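Local coordinates for protein Alpha/beta fold hydrolase (Pseudomonas aeruginosa, PDB 6I8W) that is a membrane phospholipase A that degrades membrane phospholipids and acts as a virulence factor, built on the alpha/beta hydrolase fold, at residues A[266-269]-A[270-274]. Residues are numbered along the deposited sequence; the frame is centred on the assembly and turned at random.
Sequences IEVM and RPLLK. With CO2 (carbon dioxide), chain G.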
loop_
_atom_site.group_PDB
_atom_site.type_symbol
_atom_site.label_atom_id
_atom_site.label_comp_id
_atom_site.label_asym_id
_atom_site.label_seq_id
_atom_site.Cartn_x
_atom_site.Cartn_y
_atom_site.Cartn_z
ATOM N N ILE A 266 -14.687 -10.654 5.386
ATOM C CA ILE A 266 -14.083 -11.665 6.258
ATOM C C ILE A 266 -14.927 -12.944 6.297
ATOM O O ILE A 266 -14.390 -14.052 6.320
ATOM C CB ILE A 266 -13.878 -11.114 7.685
ATOM C CG1 ILE A 266 -12.661 -10.184 7.707
ATOM C CG2 ILE A 266 -13.646 -12.246 8.708
ATOM C CD1 ILE A 266 -12.495 -9.446 9.002
ATOM N N GLU A 267 -16.246 -12.791 6.273
ATOM C CA GLU A 267 -17.144 -13.947 6.290
ATOM C C GLU A 267 -17.043 -14.760 4.998
ATOM O O GLU A 267 -17.274 -15.961 4.999
ATOM C CB GLU A 267 -18.592 -13.508 6.540
ATOM C CG GLU A 267 -18.764 -12.527 7.700
ATOM C CD GLU A 267 -18.304 -13.099 9.042
ATOM O OE1 GLU A 267 -18.300 -14.339 9.211
ATOM O OE2 GLU A 267 -17.950 -12.303 9.937
ATOM N N VAL A 268 -16.684 -14.110 3.897
ATOM C CA VAL A 268 -16.460 -14.837 2.651
ATOM C C VAL A 268 -15.168 -15.651 2.758
ATOM O O VAL A 268 -15.128 -16.810 2.370
ATOM C CB VAL A 268 -16.372 -13.887 1.438
ATOM C CG1 VAL A 268 -15.884 -14.630 0.199
ATOM C CG2 VAL A 268 -17.720 -13.220 1.182
ATOM N N MET A 269 -14.118 -15.043 3.301
ATOM C CA MET A 269 -12.786 -15.636 3.255
ATOM C C MET A 269 -12.519 -16.689 4.322
ATOM O O MET A 269 -11.769 -17.643 4.099
ATOM C CB MET A 269 -11.732 -14.531 3.364
ATOM C CG MET A 269 -11.716 -13.611 2.153
ATOM S SD MET A 269 -10.348 -12.439 2.265
ATOM C CE MET A 269 -10.926 -11.355 3.568
ATOM N N ARG A 270 -13.076 -16.470 5.504
ATOM C CA ARG A 270 -12.797 -17.336 6.642
ATOM C C ARG A 270 -13.047 -18.836 6.353
ATOM O O ARG A 270 -12.133 -19.639 6.549
ATOM C CB ARG A 270 -13.602 -16.848 7.844
ATOM C CG ARG A 270 -13.101 -17.309 9.162
ATOM C CD ARG A 270 -13.785 -16.512 10.248
ATOM N NE ARG A 270 -14.054 -17.340 11.409
ATOM C CZ ARG A 270 -15.060 -17.136 12.249
ATOM N NH1 ARG A 270 -15.902 -16.124 12.054
ATOM N NH2 ARG A 270 -15.226 -17.950 13.277
ATOM N N PRO A 271 -14.251 -19.216 5.849
ATOM C CA PRO A 271 -14.506 -20.632 5.528
ATOM C C PRO A 271 -13.600 -21.204 4.440
ATOM O O PRO A 271 -13.496 -22.423 4.309
ATOM C CB PRO A 271 -15.956 -20.637 5.011
ATOM C CG PRO A 271 -16.543 -19.363 5.443
ATOM C CD PRO A 271 -15.413 -18.379 5.501
ATOM N N LEU A 272 -13.010 -20.333 3.627
ATOM C CA LEU A 272 -12.249 -20.774 2.461
ATOM C C LEU A 272 -10.765 -20.956 2.770
ATOM O O LEU A 272 -10.029 -21.498 1.949
ATOM C CB LEU A 272 -12.428 -19.781 1.298
ATOM C CG LEU A 272 -13.859 -19.514 0.814
ATOM C CD1 LEU A 272 -13.875 -18.400 -0.220
ATOM C CD2 LEU A 272 -14.503 -20.777 0.239
ATOM N N LEU A 273 -10.335 -20.519 3.955
ATOM C CA LEU A 273 -8.925 -20.596 4.332
ATOM C C LEU A 273 -8.647 -21.755 5.279
ATOM O O LEU A 273 -9.419 -22.006 6.204
ATOM C CB LEU A 273 -8.477 -19.282 4.988
ATOM C CG LEU A 273 -8.364 -18.083 4.044
ATOM C CD1 LEU A 273 -8.348 -16.793 4.848
ATOM C CD2 LEU A 273 -7.114 -18.212 3.186
ATOM N N LYS A 274 -7.530 -22.443 5.061
ATOM C CA LYS A 274 -7.140 -23.562 5.920
ATOM C C LYS A 274 -6.809 -23.090 7.329
ATOM O O LYS A 274 -7.198 -23.719 8.315
ATOM C CB LYS A 274 -5.935 -24.313 5.333
ATOM C CG LYS A 274 -6.189 -24.968 3.975
ATOM C CD LYS A 274 -4.964 -25.745 3.503
ATOM C CE LYS A 274 -5.118 -26.232 2.066
ATOM N NZ LYS A 274 -6.379 -27.003 1.865
HETATM C C CO2 G . -10.673 -25.022 3.717
HETATM O O1 CO2 G . -10.510 -25.355 4.787
HETATM O O2 CO2 G . -10.838 -24.689 2.647
#
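Leu272 reaches back along the chain to the Val268 carbonyl of helix 265-269. Its CB is 3.6 Å from Met269 O, CG and the methyl CD1 both come up against Val268 O, CD1 at 3.3 Å, and CD1 also meets Val268 CG1 at 4.3 Å. With CG anti to its carbonyl carbon (chi1 -58°), the chain folds toward the helical residues before it. Arg270 N donates a helical hydrogen bond to Ile266 O (2.9 Å), four residues back, whereas Leu272 N turns to Met269 O, three residues back, approaching from above the carbonyl plane with a bent N-H...O angle of 138°. Pro271 between them has no N-H to give, and its CD is set against Glu267 O, 3.1 Å away. Glu267 and Arg270 run alongside each other, carboxylate and guanidinium planes 70° apart; Glu267 OE1 and Arg270 NH1 stay 4.1 Å from one another, too far for a salt bridge. Carbon dioxide lies by the carbonyls of the turn, its O2 3.4 Å from Leu272 O. Helix 265-269 belongs to the beta-alpha-beta crossover joining parallel strands 250-255 and 276-281 of the alpha/beta hydrolase fold, and packs on both: Ile266 and Met269 touch Trp254, Leu273 rests on Thr250 and Leu252, and Ile266 also meets Ile280 of 276-281, the strand at one edge of the sheet.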